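Local coordinates for response regulator receiver protein (Sinorhizobium medicae, PDB 2RDM) that probably serves as a receiver module in two-component signalling, accepting a phosphoryl group on an acidic side chain at the C-terminal edge of its parallel sheet, at residues A[19-24]-A[106-111]; A[57-62]-A[90-95]; A[72-77]-A[96-101]. The protein carries 1 engineered substitution. One frame throughout, in Å; residues are numbered along the deposited sequence.

Interaction 1 (A[19-24]-A[106-111]); sequences LDFEST and KPFTSA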
loop_
_atom_site.group_PDB
_atom_site.type_symbol
_atom_site.label_atom_id
_atom_site.label_comp_id
_atom_site.label_asym_id
_atom_site.label_seq_id
_atom_site.Cartn_x
_atom_site.Cartn_y
_atom_site.Cartn_z
ATOM N N LEU A 19 1.573 32.840 -1.921
ATOM C CA LEU A 19 1.992 33.112 -3.308
ATOM C C LEU A 19 3.038 32.106 -3.828
ATOM O O LEU A 19 3.064 31.786 -5.019
ATOM C CB LEU A 19 2.505 34.558 -3.451
ATOM C CG LEU A 19 1.556 35.730 -3.786
ATOM C CD1 LEU A 19 0.818 35.522 -5.111
ATOM C CD2 LEU A 19 0.560 36.061 -2.665
ATOM N N ASP A 20 3.882 31.617 -2.919
ATOM C CA ASP A 20 4.883 30.588 -3.197
ATOM C C ASP A 20 4.209 29.256 -3.505
ATOM O O ASP A 20 4.493 28.639 -4.534
ATOM C CB ASP A 20 5.810 30.432 -1.988
ATOM C CG ASP A 20 7.013 29.564 -2.268
ATOM O OD1 ASP A 20 7.424 29.455 -3.443
ATOM O OD2 ASP A 20 7.563 29.001 -1.297
ATOM N N PHE A 21 3.314 28.824 -2.614
ATOM C CA PHE A 21 2.556 27.596 -2.818
ATOM C C PHE A 21 1.642 27.731 -4.030
ATOM O O PHE A 21 1.536 26.798 -4.827
ATOM C CB PHE A 21 1.754 27.197 -1.566
ATOM C CG PHE A 21 2.604 26.942 -0.343
ATOM C CD1 PHE A 21 3.806 26.239 -0.440
ATOM C CD2 PHE A 21 2.192 27.386 0.910
ATOM C CE1 PHE A 21 4.591 26.002 0.689
ATOM C CE2 PHE A 21 2.976 27.158 2.045
ATOM C CZ PHE A 21 4.174 26.462 1.932
ATOM N N GLU A 22 1.015 28.903 -4.181
ATOM C CA GLU A 22 0.093 29.161 -5.289
ATOM C C GLU A 22 0.777 29.026 -6.642
ATOM O O GLU A 22 0.255 28.344 -7.525
ATOM C CB GLU A 22 -0.561 30.547 -5.163
ATOM C CG GLU A 22 -1.547 30.894 -6.271
ATOM C CD GLU A 22 -2.455 32.067 -5.923
ATOM O OE1 GLU A 22 -2.161 32.818 -4.961
ATOM O OE2 GLU A 22 -3.476 32.232 -6.620
ATOM N N SER A 23 1.938 29.670 -6.801
ATOM C CA SER A 23 2.659 29.636 -8.079
ATOM C C SER A 23 3.239 28.258 -8.383
ATOM O O SER A 23 3.266 27.851 -9.539
ATOM C CB SER A 23 3.746 30.710 -8.155
ATOM O OG SER A 23 4.630 30.615 -7.056
ATOM N N THR A 24 3.687 27.552 -7.341
ATOM C CA THR A 24 4.105 26.148 -7.454
ATOM C C THR A 24 2.981 25.300 -8.045
ATOM O O THR A 24 3.185 24.573 -9.017
ATOM C CB THR A 24 4.564 25.580 -6.083
ATOM O OG1 THR A 24 5.760 26.249 -5.675
ATOM C CG2 THR A 24 4.844 24.081 -6.150
ATOM N N LYS A 106 7.476 21.728 7.308
ATOM C CA LYS A 106 8.558 22.602 6.857
ATOM C C LYS A 106 9.899 22.172 7.465
ATOM O O LYS A 106 9.953 21.832 8.647
ATOM C CB LYS A 106 8.231 24.061 7.194
ATOM C CG LYS A 106 7.007 24.583 6.454
ATOM C CD LYS A 106 6.559 25.920 7.004
ATOM C CE LYS A 106 5.218 26.315 6.438
ATOM N NZ LYS A 106 4.656 27.460 7.197
ATOM N N PRO A 107 10.974 22.135 6.649
ATOM C CA PRO A 107 10.977 22.479 5.228
ATOM C C PRO A 107 10.572 21.311 4.324
ATOM O O PRO A 107 10.852 20.150 4.632
ATOM C CB PRO A 107 12.435 22.851 4.970
ATOM C CG PRO A 107 13.208 22.027 5.946
ATOM C CD PRO A 107 12.315 21.738 7.119
ATOM N N PHE A 108 9.888 21.642 3.234
ATOM C CA PHE A 108 9.625 20.695 2.156
ATOM C C PHE A 108 9.760 21.430 0.840
ATOM O O PHE A 108 9.712 22.663 0.800
ATOM C CB PHE A 108 8.243 20.022 2.300
ATOM C CG PHE A 108 7.097 20.984 2.346
ATOM C CD1 PHE A 108 6.462 21.380 1.170
ATOM C CD2 PHE A 108 6.629 21.476 3.561
ATOM C CE1 PHE A 108 5.406 22.283 1.209
ATOM C CE2 PHE A 108 5.566 22.366 3.606
ATOM C CZ PHE A 108 4.961 22.770 2.427
ATOM N N THR A 109 9.917 20.677 -0.242
ATOM C CA THR A 109 10.193 21.266 -1.533
ATOM C C THR A 109 8.929 21.363 -2.366
ATOM O O THR A 109 7.910 20.753 -2.043
ATOM C CB THR A 109 11.205 20.423 -2.304
ATOM O OG1 THR A 109 10.618 19.153 -2.602
ATOM C CG2 THR A 109 12.458 20.214 -1.454
ATOM N N SER A 110 9.021 22.131 -3.443
ATOM C CA SER A 110 7.968 22.216 -4.445
ATOM C C SER A 110 7.612 20.847 -5.025
ATOM O O SER A 110 6.436 20.541 -5.221
ATOM C CB SER A 110 8.399 23.170 -5.563
ATOM O OG SER A 110 9.611 22.723 -6.163
ATOM N N ALA A 111 8.628 20.032 -5.300
ATOM C CA ALA A 111 8.419 18.671 -5.801
ATOM C C ALA A 111 7.593 17.832 -4.829
ATOM O O ALA A 111 6.684 17.118 -5.239
ATOM C CB ALA A 111 9.750 18.001 -6.075
#
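Backbones carrying T24 and S110 come nearest here, their CA atoms 6.3 Å apart, as the helical segment 19-24 passes an irregular segment that enters a helix only at S110. The setting is the CheY-like receiver fold, in which helix 15-27 and helix 110-122 pack beside each other, and the loop between strand 102-105 and the second of them begins with the lysine and cis-proline, K106 and P107, familiar from this family. F21 and F108 make the aromatic part of the contact. Their planes are nearly parallel, 11° apart, yet the rings are slid so far past one another that they barely overlap, with centroids separated by 5.7 Å; F21 CE1 comes obliquely to within 3.7 Å of F108 CZ. F108 reaches this place because its CG sits between the backbone N and the carbonyl carbon (chi1 57°), which swings the ring off the loop. I85 of strand 82-86 touches both rings from the sheet, while L113 adds to the packing on F21. T109 caps the start of helix 110-122 with its side chain, and its own N donates to Q112 OE1, in the manner of a capping box. S110 then turns OG into a weak hydrogen bond with A28 O of the second subunit, leaving its CB to meet the methyl of T24, CG2 to CB 3.7 Å.

Interaction 2 (A[57-62]-A[90-95]); sequences DIRFCQ and ALEWAS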
loop_
_atom_site.group_PDB
_atom_site.type_symbol
_atom_site.label_atom_id
_atom_site.label_comp_id
_atom_site.label_asym_id
_atom_site.label_seq_id
_atom_site.Cartn_x
_atom_site.Cartn_y
_atom_site.Cartn_z
ATOM N N ASP A 57 -2.988 24.940 5.819
ATOM C CA ASP A 57 -2.254 25.096 7.098
ATOM C C ASP A 57 -2.966 24.424 8.260
ATOM O O ASP A 57 -4.176 24.282 8.236
ATOM C CB ASP A 57 -2.174 26.567 7.506
ATOM C CG ASP A 57 -1.288 27.386 6.624
ATOM O OD1 ASP A 57 -0.724 26.845 5.650
ATOM O OD2 ASP A 57 -1.169 28.597 6.922
ATOM N N ILE A 58 -2.224 24.107 9.321
ATOM C CA ILE A 58 -2.841 23.609 10.549
ATOM C C ILE A 58 -3.369 24.775 11.385
ATOM O O ILE A 58 -4.511 24.747 11.845
ATOM C CB ILE A 58 -1.847 22.738 11.386
ATOM C CG1 ILE A 58 -1.504 21.450 10.634
ATOM C CG2 ILE A 58 -2.411 22.412 12.772
ATOM C CD1 ILE A 58 -2.682 20.864 9.910
ATOM N N ARG A 59 -2.537 25.796 11.572
ATOM C CA ARG A 59 -2.893 26.929 12.419
ATOM C C ARG A 59 -3.170 28.172 11.584
ATOM O O ARG A 59 -2.406 28.509 10.683
ATOM C CB ARG A 59 -1.774 27.230 13.426
ATOM C CG ARG A 59 -1.314 26.047 14.259
ATOM C CD ARG A 59 -0.058 26.403 15.046
ATOM N NE ARG A 59 0.605 25.226 15.612
ATOM C CZ ARG A 59 0.553 24.867 16.894
ATOM N NH1 ARG A 59 -0.135 25.587 17.775
ATOM N NH2 ARG A 59 1.194 23.778 17.301
ATOM N N PHE A 60 -4.272 28.848 11.888
ATOM C CA PHE A 60 -4.545 30.160 11.331
ATOM C C PHE A 60 -4.522 31.169 12.474
ATOM O O PHE A 60 -4.264 30.783 13.616
ATOM C CB PHE A 60 -5.877 30.145 10.596
ATOM C CG PHE A 60 -5.882 29.220 9.397
ATOM C CD1 PHE A 60 -5.262 29.606 8.209
ATOM C CD2 PHE A 60 -6.473 27.961 9.473
ATOM C CE1 PHE A 60 -5.251 28.756 7.099
ATOM C CE2 PHE A 60 -6.465 27.102 8.365
ATOM C CZ PHE A 60 -5.854 27.501 7.187
ATOM N N CYS A 61 -4.761 32.448 12.176
ATOM C CA CYS A 61 -4.763 33.494 13.214
ATOM C C CYS A 61 -5.825 33.196 14.268
ATOM O O CYS A 61 -5.574 33.335 15.469
ATOM C CB CYS A 61 -4.994 34.881 12.609
ATOM S SG CYS A 61 -3.715 35.422 11.453
ATOM N N GLN A 62 -6.993 32.764 13.791
ATOM C CA GLN A 62 -8.122 32.413 14.647
ATOM C C GLN A 62 -8.708 31.060 14.226
ATOM O O GLN A 62 -8.528 30.640 13.075
ATOM C CB GLN A 62 -9.201 33.504 14.571
ATOM C CG GLN A 62 -8.845 34.821 15.275
ATOM C CD GLN A 62 -8.630 34.661 16.771
ATOM O OE1 GLN A 62 -9.413 34.006 17.457
ATOM N NE2 GLN A 62 -7.564 35.266 17.283
ATOM N N ALA A 90 3.892 18.047 13.783
ATOM C CA ALA A 90 3.244 17.220 12.805
ATOM C C ALA A 90 2.686 16.015 13.500
ATOM O O ALA A 90 1.881 15.313 12.947
ATOM C CB ALA A 90 4.206 16.838 11.708
ATOM N N LEU A 91 3.103 15.799 14.745
ATOM C CA LEU A 91 2.691 14.615 15.509
ATOM C C LEU A 91 1.211 14.683 15.883
ATOM O O LEU A 91 0.588 13.658 16.153
ATOM C CB LEU A 91 3.572 14.420 16.753
ATOM C CG LEU A 91 3.668 13.018 17.380
ATOM C CD1 LEU A 91 4.187 11.965 16.394
ATOM C CD2 LEU A 91 4.541 13.054 18.625
ATOM N N GLU A 92 0.657 15.898 15.874
ATOM C CA GLU A 92 -0.775 16.135 16.061
ATOM C C GLU A 92 -1.615 15.519 14.932
ATOM O O GLU A 92 -2.800 15.266 15.115
ATOM C CB GLU A 92 -1.068 17.633 16.130
ATOM C CG GLU A 92 -0.188 18.404 17.103
ATOM C CD GLU A 92 -0.297 19.905 16.916
ATOM O OE1 GLU A 92 -0.148 20.384 15.767
ATOM O OE2 GLU A 92 -0.528 20.607 17.921
ATOM N N TRP A 93 -0.995 15.292 13.778
ATOM C CA TRP A 93 -1.661 14.603 12.655
ATOM C C TRP A 93 -2.119 13.192 13.027
ATOM O O TRP A 93 -3.167 12.730 12.564
ATOM C CB TRP A 93 -0.722 14.565 11.450
ATOM C CG TRP A 93 -1.214 13.810 10.232
ATOM C CD1 TRP A 93 -2.021 14.289 9.239
ATOM C CD2 TRP A 93 -0.876 12.468 9.865
ATOM N NE1 TRP A 93 -2.229 13.312 8.282
ATOM C CE2 TRP A 93 -1.538 12.186 8.644
ATOM C CE3 TRP A 93 -0.091 11.467 10.455
ATOM C CZ2 TRP A 93 -1.421 10.958 8.003
ATOM C CZ3 TRP A 93 0.021 10.245 9.822
ATOM C CH2 TRP A 93 -0.641 9.998 8.599
ATOM N N ALA A 94 -1.334 12.509 13.861
ATOM C CA ALA A 94 -1.647 11.140 14.265
ATOM C C ALA A 94 -2.986 11.039 14.994
ATOM O O ALA A 94 -3.645 10.009 14.942
ATOM C CB ALA A 94 -0.536 10.579 15.127
ATOM N N SER A 95 -3.390 12.124 15.654
ATOM C CA SER A 95 -4.658 12.159 16.362
ATOM C C SER A 95 -5.739 13.022 15.696
ATOM O O SER A 95 -6.916 12.882 16.022
ATOM C CB SER A 95 -4.447 12.614 17.804
ATOM O OG SER A 95 -3.777 13.852 17.812
#
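R59 and E92 approach each other between segments 57-62 and 90-95, and their pairing illustrates a salt bridge that works through charge alone. The nearest atoms are R59 NH2 and E92 OE2, a long 3.7 Å apart, and the oxygen stands well out of the guanidinium plane, where no N-H points at it. E92 OE1 follows at 4.0 Å from the same NH2. The two flat groups are tilted by 28°, and the side chains that bring them together cross at about a right angle. R59 reaches E92 with a chain extended from CG to NE. Beside the charged pair, the I58 methyl CG2 makes a loose van der Waals approach to E92 OE1, at 4.3 Å. With R59 exposed, the attraction is probably weakened by solvent.

One residue before I58 is D57, the predicted phosphoacceptor at the end of strand 53-57, as expected of a receiver domain; the contact therefore joins the loop leaving that site to the segment that follows strand 82-86. D57 OD2 accepts from D13 N, and D12 brings a second carboxylate close to D57 OD1. The backbone N of R59 is hydrogen-bonded to a bound glycerol, probably from the crystallisation liquor.

On the other side E92 is presented by a type I turn from A90 to W93, closed by W93 N to A90 O at 3.0 Å. W67 of helix 66-76 touches I58, E92 and W93 alike, and the W93 ring meets Y84 with planes at about 75°. Farther out, A94 O and S95 O accept hydrogen bonds from R74 NH1 and R71 NH1 of the third subunit.

Interaction 3 (A[72-77]-A[96-101]); sequences VAREID and NGVPDS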
loop_
_atom_site.group_PDB
_atom_site.type_symbol
_atom_site.label_atom_id
_atom_site.label_comp_id
_atom_site.label_asym_id
_atom_site.label_seq_id
_atom_site.Cartn_x
_atom_site.Cartn_y
_atom_site.Cartn_z
ATOM N N VAL A 72 -14.591 19.304 7.185
ATOM C CA VAL A 72 -15.636 19.893 6.327
ATOM C C VAL A 72 -15.481 19.427 4.875
ATOM O O VAL A 72 -16.457 18.984 4.246
ATOM C CB VAL A 72 -15.650 21.430 6.418
ATOM C CG1 VAL A 72 -16.651 22.013 5.444
ATOM C CG2 VAL A 72 -16.000 21.863 7.837
ATOM N N ALA A 73 -14.250 19.481 4.365
ATOM C CA ALA A 73 -13.963 18.996 2.996
ATOM C C ALA A 73 -14.410 17.552 2.807
ATOM O O ALA A 73 -15.028 17.210 1.784
ATOM C CB ALA A 73 -12.466 19.166 2.650
ATOM N N ARG A 74 -14.151 16.715 3.808
ATOM C CA ARG A 74 -14.510 15.290 3.727
ATOM C C ARG A 74 -15.998 14.990 3.920
ATOM O O ARG A 74 -16.497 13.980 3.422
ATOM C CB ARG A 74 -13.642 14.471 4.676
ATOM C CG ARG A 74 -12.191 14.339 4.200
ATOM C CD ARG A 74 -12.077 13.308 3.087
ATOM N NE ARG A 74 -10.702 13.080 2.653
ATOM C CZ ARG A 74 -9.852 12.222 3.222
ATOM N NH1 ARG A 74 -10.207 11.487 4.269
ATOM N NH2 ARG A 74 -8.637 12.089 2.732
ATOM N N GLU A 75 -16.700 15.865 4.634
ATOM C CA GLU A 75 -18.171 15.819 4.676
ATOM C C GLU A 75 -18.782 16.062 3.288
ATOM O O GLU A 75 -19.716 15.368 2.882
ATOM C CB GLU A 75 -18.718 16.839 5.673
ATOM C CG GLU A 75 -18.548 16.434 7.124
ATOM C CD GLU A 75 -18.735 17.596 8.082
ATOM O OE1 GLU A 75 -19.301 18.636 7.673
ATOM O OE2 GLU A 75 -18.309 17.469 9.253
ATOM N N ILE A 76 -18.228 17.031 2.559
ATOM C CA ILE A 76 -18.667 17.358 1.205
ATOM C C ILE A 76 -18.268 16.251 0.232
ATOM O O ILE A 76 -19.083 15.807 -0.586
ATOM C CB ILE A 76 -18.131 18.759 0.780
ATOM C CG1 ILE A 76 -18.923 19.849 1.508
ATOM C CG2 ILE A 76 -18.224 18.992 -0.733
ATOM C CD1 ILE A 76 -18.091 20.975 2.031
ATOM N N ASP A 77 -17.025 15.785 0.343
ATOM C CA ASP A 77 -16.521 14.746 -0.544
ATOM C C ASP A 77 -15.620 13.823 0.259
ATOM O O ASP A 77 -14.499 14.199 0.589
ATOM C CB ASP A 77 -15.762 15.383 -1.713
ATOM C CG ASP A 77 -15.126 14.360 -2.658
ATOM O OD1 ASP A 77 -15.295 13.132 -2.490
ATOM O OD2 ASP A 77 -14.437 14.812 -3.595
ATOM N N ASN A 96 -5.350 13.894 14.765
ATOM C CA ASN A 96 -6.286 14.876 14.204
ATOM C C ASN A 96 -6.489 14.821 12.689
ATOM O O ASN A 96 -7.494 15.323 12.187
ATOM C CB ASN A 96 -5.877 16.294 14.590
ATOM C CG ASN A 96 -5.917 16.531 16.079
ATOM O OD1 ASN A 96 -6.986 16.633 16.671
ATOM N ND2 ASN A 96 -4.748 16.624 16.691
ATOM N N GLY A 97 -5.527 14.246 11.969
ATOM C CA GLY A 97 -5.609 14.153 10.503
ATOM C C GLY A 97 -6.698 13.191 10.090
ATOM O O GLY A 97 -7.056 12.298 10.847
ATOM N N VAL A 98 -7.244 13.386 8.887
ATOM C CA VAL A 98 -8.260 12.492 8.353
ATOM C C VAL A 98 -7.594 11.304 7.643
ATOM O O VAL A 98 -6.437 11.387 7.238
ATOM C CB VAL A 98 -9.238 13.235 7.374
ATOM C CG1 VAL A 98 -10.093 14.246 8.124
ATOM C CG2 VAL A 98 -8.492 13.911 6.227
ATOM N N PRO A 99 -8.313 10.186 7.480
ATOM C CA PRO A 99 -7.631 9.068 6.832
ATOM C C PRO A 99 -7.150 9.399 5.423
ATOM O O PRO A 99 -7.803 10.174 4.724
ATOM C CB PRO A 99 -8.722 8.013 6.765
ATOM C CG PRO A 99 -9.642 8.359 7.883
ATOM C CD PRO A 99 -9.692 9.829 7.860
ATOM N N ASP A 100 -6.016 8.811 5.038
ATOM C CA ASP A 100 -5.403 8.950 3.709
ATOM C C ASP A 100 -4.949 10.355 3.322
ATOM O O ASP A 100 -4.771 10.651 2.140
ATOM C CB ASP A 100 -6.306 8.361 2.602
ATOM C CG ASP A 100 -6.664 6.926 2.856
ATOM O OD1 ASP A 100 -5.739 6.115 3.065
ATOM O OD2 ASP A 100 -7.868 6.611 2.852
ATOM N N SER A 101 -4.763 11.217 4.317
ATOM C CA SER A 101 -4.226 12.537 4.077
ATOM C C SER A 101 -2.706 12.458 4.140
ATOM O O SER A 101 -2.153 11.433 4.566
ATOM C CB SER A 101 -4.764 13.503 5.120
ATOM O OG SER A 101 -4.366 13.070 6.430
HETATM O O HOH W 1 -6.422 12.468 0.860
#
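R74 drives its guanidinium end-on at a single backbone oxygen, P99 O, and both terminal nitrogens grip it: NH1 at 2.8 Å and NH2 at 2.9 Å. The oxygen lies only 2° out of the guanidinium plane, and the NH2 bond runs nearly along the C=O axis. A bend at chi2 (-77°) brings the side chain there. On the packed side V98 CG2 sits over one face, offset toward its rim, 3.6 Å from R74 NH1, while NE donates to M80 O and NH1 also reaches A94 O of the third subunit.

P99 and D100 are the central residues of a type II turn from V98 to S101, with S101 OG donating to V98 O. In the receiver fold this turn lies in the beta-alpha-beta crossover from strand 82-86 through helix 93-96, just before strand 102-105. With an alanine in place of R74, P99 O would probably be left without these two N-H partners and the turn less firmly tied to helix 66-76.

The looser side is at exposed D100: a water accepts weakly from R74 NH2 and lies 2.8 Å from D100 O, where it may donate; D100 OD2 is hydrogen-bonded to a glycerol, probably from the crystallisation liquor.

Overall arrangement
All three contacts belong to one receiver domain built on a five-stranded parallel sheet. Along the chain, interactions 2 and 3 are nested inside the loop closed by interaction 1, and their segments alternate. Interaction 1, joining helix 15-27 to the loop and first turn of helix 110-122, lies on the opposite side of the chain's centre from interaction 3 on helix 66-76, centres about 22 Å apart. Interaction 2 sits about 18 Å from the first and 14 Å from the third, centre to centre, and touches the latter through W93 NE1 and S101 OG, 2.8 Å apart. Residues at or beside interactions 1 and 2 also meet the second subunit, and those of 2 and 3 the third.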